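Local coordinates for thiaminase-I (Naegleria gruberi, PDB 4HCW), which is an enzyme of the thiaminase family, whose fold resembles that of the periplasmic binding proteins, at residues D64-S70 / T262-N268; L32-L37 / L291-L296. One frame throughout, in Å; residues are numbered along the deposited sequence.

In the fold
Along the chain the order is 32-37, 64-70, 262-268, 291-296, so both segments of contact 1 fall between those of contact 2. The centres of the two contacts are about 18 Å apart and the nearest atoms about 9 Å apart, so the two do not touch directly. Contact 1 pairs two strands in the main mixed sheet, whereas contact 2 packs helix 290-298 against helix 29-34 and the turn after it. Two elements are shared: helix 275-288 receives Leu265 and Leu267 from contact 1 and Leu37 from contact 2, and strand 8-13 touches Val65 and Leu37. Both contacts thus join the early part of the chain to residues past 260, one within the sheet and one between helices.

Contact 1: residues D64-S70 / T262-N268; sequences DVFSTDS and TDVLALN
Phe66 and Ala266 form a hydrogen-bonded antiparallel pair: Phe66 N donates to Ala266 O at 2.8 Å, and Ala266 N returns a bond to Phe66 O. Thr68 and Val264 repeat the pattern, with Val264 N 2.7 Å from Thr68 O and Thr68 N bonded to Val264 O. Beyond these two doubly bonded pairs lies a single bond at each end, Asn268 N to Asp64 O and Ser70 N to Thr262 O (2.9 Å). The strand directions differ by 156°. Ser70 OG and Thr262 OG1 are also hydrogen-bonded at 2.7 Å, and either hydroxyl could donate; Thr262 OG1 has a second partner in Ser104.

With CG set between backbone N and carbonyl carbon (chi1 53°), the Phe66 ring comes over the partner strand, where its CE1 lies 4.0 Å from Ala266 CB. Ala266 O sits 3.8 Å above one ring face, displaced from the centre, while Thr68 CG2 is in plane at the edge. Thr68 OG1 donates to Asp69 O. On the opposite side of the sheet, Ser67 CB packs against Leu265 CD2 at 3.7 Å, and Ser67 OG bonds to Gln116. Asp69 OD2 lies 4.4 Å from Asp263 OD1, a probably unfavourable approach tempered for Asp69 by bonds to Tyr54 and Ile71 N. Asp64 OD2 forms a salt bridge with Lys275.

Strand 65-69 lies between the parallel strand 8-13 and the antiparallel 260-267, which contributes 262-267 here and pairs in turn with 110-125. Leu265 and Leu267 rest on helix 275-288, and Phe66 on the opposite face meets the ring of Phe51.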
loop_
_atom_site.group_PDB
_atom_site.type_symbol
_atom_site.label_atom_id
_atom_site.label_comp_id
_atom_site.label_asym_id
_atom_site.label_seq_id
_atom_site.Cartn_x
_atom_site.Cartn_y
_atom_site.Cartn_z
ATOM N N ASP A 64 1.706 -12.938 -17.703
ATOM C CA ASP A 64 2.381 -14.119 -17.172
ATOM C C ASP A 64 2.648 -13.961 -15.681
ATOM O O ASP A 64 2.314 -14.833 -14.880
ATOM C CB ASP A 64 3.696 -14.368 -17.914
ATOM C CG ASP A 64 3.485 -14.847 -19.335
ATOM O OD1 ASP A 64 2.512 -15.594 -19.573
ATOM O OD2 ASP A 64 4.292 -14.478 -20.214
ATOM N N VAL A 65 3.256 -12.836 -15.320
ATOM C CA VAL A 65 3.499 -12.500 -13.924
ATOM C C VAL A 65 3.154 -11.033 -13.691
ATOM O O VAL A 65 3.587 -10.158 -14.441
ATOM C CB VAL A 65 4.959 -12.795 -13.515
ATOM C CG1 VAL A 65 5.898 -12.557 -14.685
ATOM C CG2 VAL A 65 5.365 -11.964 -12.304
ATOM N N PHE A 66 2.363 -10.772 -12.657
ATOM C CA PHE A 66 1.853 -9.429 -12.406
ATOM C C PHE A 66 1.938 -9.044 -10.932
ATOM O O PHE A 66 1.934 -9.905 -10.052
ATOM C CB PHE A 66 0.402 -9.325 -12.882
ATOM C CG PHE A 66 -0.495 -10.395 -12.325
ATOM C CD1 PHE A 66 -1.134 -10.219 -11.109
ATOM C CD2 PHE A 66 -0.696 -11.579 -13.017
ATOM C CE1 PHE A 66 -1.955 -11.203 -10.593
ATOM C CE2 PHE A 66 -1.516 -12.567 -12.506
ATOM C CZ PHE A 66 -2.147 -12.377 -11.292
ATOM N N SER A 67 2.015 -7.743 -10.675
ATOM C CA SER A 67 1.981 -7.228 -9.313
ATOM C C SER A 67 0.635 -6.568 -9.049
ATOM O O SER A 67 0.251 -5.624 -9.740
ATOM C CB SER A 67 3.113 -6.227 -9.084
ATOM O OG SER A 67 3.111 -5.754 -7.748
ATOM N N THR A 68 -0.084 -7.072 -8.052
ATOM C CA THR A 68 -1.405 -6.546 -7.729
ATOM C C THR A 68 -1.549 -6.243 -6.245
ATOM O O THR A 68 -0.876 -6.843 -5.408
ATOM C CB THR A 68 -2.517 -7.529 -8.134
ATOM O OG1 THR A 68 -3.780 -7.041 -7.663
ATOM C CG2 THR A 68 -2.258 -8.902 -7.532
ATOM N N ASP A 69 -2.431 -5.301 -5.927
ATOM C CA ASP A 69 -2.768 -5.014 -4.543
ATOM C C ASP A 69 -3.491 -6.228 -3.976
ATOM O O ASP A 69 -4.322 -6.835 -4.651
ATOM C CB ASP A 69 -3.661 -3.773 -4.460
ATOM C CG ASP A 69 -3.777 -3.222 -3.048
ATOM O OD1 ASP A 69 -3.722 -4.011 -2.080
ATOM O OD2 ASP A 69 -3.928 -1.990 -2.906
ATOM N N SER A 70 -3.172 -6.582 -2.735
ATOM C CA SER A 70 -3.780 -7.745 -2.098
ATOM C C SER A 70 -5.245 -7.497 -1.739
ATOM O O SER A 70 -5.951 -8.413 -1.318
ATOM C CB SER A 70 -2.986 -8.154 -0.856
ATOM O OG SER A 70 -2.863 -7.073 0.050
ATOM N N THR A 262 -0.595 -4.264 0.940
ATOM C CA THR A 262 0.545 -5.010 0.418
ATOM C C THR A 262 0.386 -5.310 -1.066
ATOM O O THR A 262 -0.629 -5.859 -1.494
ATOM C CB THR A 262 0.760 -6.342 1.167
ATOM O OG1 THR A 262 -0.380 -7.189 0.981
ATOM C CG2 THR A 262 0.978 -6.100 2.654
ATOM N N ASP A 263 1.394 -4.941 -1.850
ATOM C CA ASP A 263 1.428 -5.285 -3.264
ATOM C C ASP A 263 2.107 -6.637 -3.429
ATOM O O ASP A 263 3.174 -6.880 -2.863
ATOM C CB ASP A 263 2.162 -4.211 -4.064
ATOM C CG ASP A 263 1.431 -2.883 -4.059
ATOM O OD1 ASP A 263 0.183 -2.893 -4.110
ATOM O OD2 ASP A 263 2.101 -1.831 -4.001
ATOM N N VAL A 264 1.485 -7.520 -4.203
ATOM C CA VAL A 264 1.951 -8.897 -4.309
ATOM C C VAL A 264 2.250 -9.319 -5.748
ATOM O O VAL A 264 1.417 -9.159 -6.640
ATOM C CB VAL A 264 0.926 -9.873 -3.692
ATOM C CG1 VAL A 264 1.304 -11.309 -3.995
ATOM C CG2 VAL A 264 0.818 -9.648 -2.191
ATOM N N LEU A 265 3.450 -9.852 -5.958
ATOM C CA LEU A 265 3.829 -10.426 -7.245
ATOM C C LEU A 265 3.273 -11.839 -7.372
ATOM O O LEU A 265 3.571 -12.707 -6.554
ATOM C CB LEU A 265 5.350 -10.455 -7.391
ATOM C CG LEU A 265 6.042 -9.135 -7.730
ATOM C CD1 LEU A 265 7.536 -9.233 -7.470
ATOM C CD2 LEU A 265 5.775 -8.760 -9.177
ATOM N N ALA A 266 2.465 -12.065 -8.401
ATOM C CA ALA A 266 1.873 -13.377 -8.628
ATOM C C ALA A 266 2.014 -13.792 -10.086
ATOM O O ALA A 266 2.183 -12.947 -10.966
ATOM C CB ALA A 266 0.411 -13.379 -8.214
ATOM N N LEU A 267 1.944 -15.094 -10.338
ATOM C CA LEU A 267 2.051 -15.612 -11.696
ATOM C C LEU A 267 0.724 -16.183 -12.182
ATOM O O LEU A 267 -0.073 -16.687 -11.391
ATOM C CB LEU A 267 3.148 -16.676 -11.794
ATOM C CG LEU A 267 3.698 -17.287 -10.506
ATOM C CD1 LEU A 267 4.164 -18.710 -10.759
ATOM C CD2 LEU A 267 4.848 -16.448 -9.973
ATOM N N ASN A 268 0.496 -16.096 -13.488
ATOM C CA ASN A 268 -0.715 -16.635 -14.090
ATOM C C ASN A 268 -0.775 -18.148 -13.921
ATOM O O ASN A 268 0.253 -18.825 -13.938
ATOM C CB ASN A 268 -0.789 -16.255 -15.570
ATOM C CG ASN A 268 -2.196 -16.345 -16.127
ATOM O OD1 ASN A 268 -2.954 -17.256 -15.793
ATOM N ND2 ASN A 268 -2.555 -15.396 -16.985
#

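Contact 2: residues L32-L37 / L291-L296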
loop_
_atom_site.group_PDB
_atom_site.type_symbol
_atom_site.label_atom_id
_atom_site.label_comp_id
_atom_site.label_asym_id
_atom_site.label_seq_id
_atom_site.Cartn_x
_atom_site.Cartn_y
_atom_site.Cartn_z
ATOM N N LEU A 32 13.060 4.528 -13.517
ATOM C CA LEU A 32 14.417 4.293 -13.040
ATOM C C LEU A 32 14.632 2.815 -12.735
ATOM O O LEU A 32 15.683 2.257 -13.043
ATOM C CB LEU A 32 14.709 5.134 -11.796
ATOM C CG LEU A 32 14.696 6.654 -11.976
ATOM C CD1 LEU A 32 15.135 7.348 -10.696
ATOM C CD2 LEU A 32 15.578 7.065 -13.147
ATOM N N ILE A 33 13.626 2.188 -12.135
ATOM C CA ILE A 33 13.693 0.768 -11.808
ATOM C C ILE A 33 13.639 -0.091 -13.069
ATOM O O ILE A 33 14.370 -1.073 -13.193
ATOM C CB ILE A 33 12.560 0.357 -10.846
ATOM C CG1 ILE A 33 12.704 1.097 -9.515
ATOM C CG2 ILE A 33 12.562 -1.147 -10.616
ATOM C CD1 ILE A 33 11.681 0.696 -8.484
ATOM N N LYS A 34 12.777 0.294 -14.006
ATOM C CA LYS A 34 12.629 -0.429 -15.265
ATOM C C LYS A 34 13.932 -0.479 -16.061
ATOM O O LYS A 34 14.222 -1.473 -16.726
ATOM C CB LYS A 34 11.521 0.198 -16.114
ATOM C CG LYS A 34 10.253 -0.637 -16.195
ATOM C CD LYS A 34 9.101 0.158 -16.790
ATOM C CE LYS A 34 9.448 0.709 -18.164
ATOM N NZ LYS A 34 8.347 1.550 -18.713
ATOM N N ASP A 35 14.718 0.590 -15.982
ATOM C CA ASP A 35 15.973 0.671 -16.724
ATOM C C ASP A 35 17.084 -0.160 -16.082
ATOM O O ASP A 35 18.182 -0.269 -16.629
ATOM C CB ASP A 35 16.419 2.129 -16.868
ATOM C CG ASP A 35 15.459 2.956 -17.705
ATOM O OD1 ASP A 35 14.782 2.378 -18.582
ATOM O OD2 ASP A 35 15.384 4.183 -17.489
ATOM N N VAL A 36 16.792 -0.745 -14.925
ATOM C CA VAL A 36 17.766 -1.554 -14.198
ATOM C C VAL A 36 17.489 -3.045 -14.392
ATOM O O VAL A 36 18.407 -3.867 -14.397
ATOM C CB VAL A 36 17.759 -1.206 -12.691
ATOM C CG1 VAL A 36 18.669 -2.140 -11.909
ATOM C CG2 VAL A 36 18.174 0.241 -12.481
ATOM N N LEU A 37 16.216 -3.384 -14.569
ATOM C CA LEU A 37 15.804 -4.774 -14.733
ATOM C C LEU A 37 16.340 -5.380 -16.030
ATOM O O LEU A 37 16.370 -4.715 -17.066
ATOM C CB LEU A 37 14.280 -4.879 -14.695
ATOM C CG LEU A 37 13.615 -4.216 -13.488
ATOM C CD1 LEU A 37 12.107 -4.405 -13.527
ATOM C CD2 LEU A 37 14.199 -4.752 -12.191
ATOM N N LEU A 291 20.319 -2.908 -5.810
ATOM C CA LEU A 291 20.186 -1.671 -6.572
ATOM C C LEU A 291 18.724 -1.253 -6.673
ATOM O O LEU A 291 18.403 -0.068 -6.589
ATOM C CB LEU A 291 20.802 -1.815 -7.966
ATOM C CG LEU A 291 20.766 -0.558 -8.840
ATOM C CD1 LEU A 291 21.345 0.636 -8.094
ATOM C CD2 LEU A 291 21.516 -0.786 -10.140
ATOM N N VAL A 292 17.842 -2.230 -6.852
ATOM C CA VAL A 292 16.411 -1.964 -6.888
ATOM C C VAL A 292 15.936 -1.508 -5.512
ATOM O O VAL A 292 15.159 -0.561 -5.394
ATOM C CB VAL A 292 15.614 -3.205 -7.327
ATOM C CG1 VAL A 292 14.120 -2.920 -7.294
ATOM C CG2 VAL A 292 16.043 -3.644 -8.719
ATOM N N LEU A 293 16.419 -2.186 -4.473
ATOM C CA LEU A 293 16.082 -1.831 -3.101
ATOM C C LEU A 293 16.551 -0.420 -2.762
ATOM O O LEU A 293 15.823 0.347 -2.132
ATOM C CB LEU A 293 16.686 -2.836 -2.117
ATOM C CG LEU A 293 16.156 -4.271 -2.182
ATOM C CD1 LEU A 293 16.804 -5.132 -1.106
ATOM C CD2 LEU A 293 14.641 -4.294 -2.048
ATOM N N ASP A 294 17.766 -0.081 -3.183
ATOM C CA ASP A 294 18.318 1.245 -2.926
ATOM C C ASP A 294 17.518 2.329 -3.642
ATOM O O ASP A 294 17.313 3.417 -3.105
ATOM C CB ASP A 294 19.792 1.314 -3.337
ATOM C CG ASP A 294 20.700 0.552 -2.386
ATOM O OD1 ASP A 294 20.378 0.483 -1.181
ATOM O OD2 ASP A 294 21.735 0.025 -2.844
ATOM N N LEU A 295 17.066 2.022 -4.853
ATOM C CA LEU A 295 16.244 2.951 -5.620
ATOM C C LEU A 295 14.878 3.131 -4.969
ATOM O O LEU A 295 14.326 4.232 -4.962
ATOM C CB LEU A 295 16.088 2.472 -7.064
ATOM C CG LEU A 295 17.312 2.641 -7.966
ATOM C CD1 LEU A 295 17.110 1.906 -9.278
ATOM C CD2 LEU A 295 17.591 4.114 -8.216
ATOM N N LEU A 296 14.337 2.045 -4.424
ATOM C CA LEU A 296 13.080 2.104 -3.686
ATOM C C LEU A 296 13.226 2.999 -2.463
ATOM O O LEU A 296 12.287 3.693 -2.073
ATOM C CB LEU A 296 12.637 0.703 -3.256
ATOM C CG LEU A 296 12.092 -0.222 -4.344
ATOM C CD1 LEU A 296 11.813 -1.605 -3.776
ATOM C CD2 LEU A 296 10.835 0.367 -4.961
#
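No ring or other flat side-chain group takes part where Ile33, Val36 and Leu37 meet Leu291, Val292, Leu295 and Leu296; branched aliphatic chains do the touching. Ile33 uses two branches. Its CD1 reaches Leu296 CD2 at 3.6 Å, and its CG2 lies 4.1 Å from Val292 CG1, the side chains crossing at about a right angle in both pairs. CG1 of Ile33 is anti to the carbonyl carbon (chi1 -63°), and with chi2 extended this carries CD1 out to Leu296.

Val36 divides its methyls between two leucines one helical turn apart: CG1 meets Leu291 CD2 at 3.6 Å, and CG2 meets Leu295 CD1 at 3.8 Å. Leu37 CD2 lies 4.1 Å from Val292 CG2, these two side chains again crossing at roughly a right angle. The turn carrying Val36 and Leu37 is held by Ile33 O, which accepts from the N atoms of both.

Leu37 also packs on Asn285 and Leu286 of helix 275-288, and Ile33 on Leu17. With no hydrogen bond between the segments, the association rests on apolar packing, buried at Ile33, Leu37, Val292 and Leu296 and more open at Leu291, Val36 and Leu295.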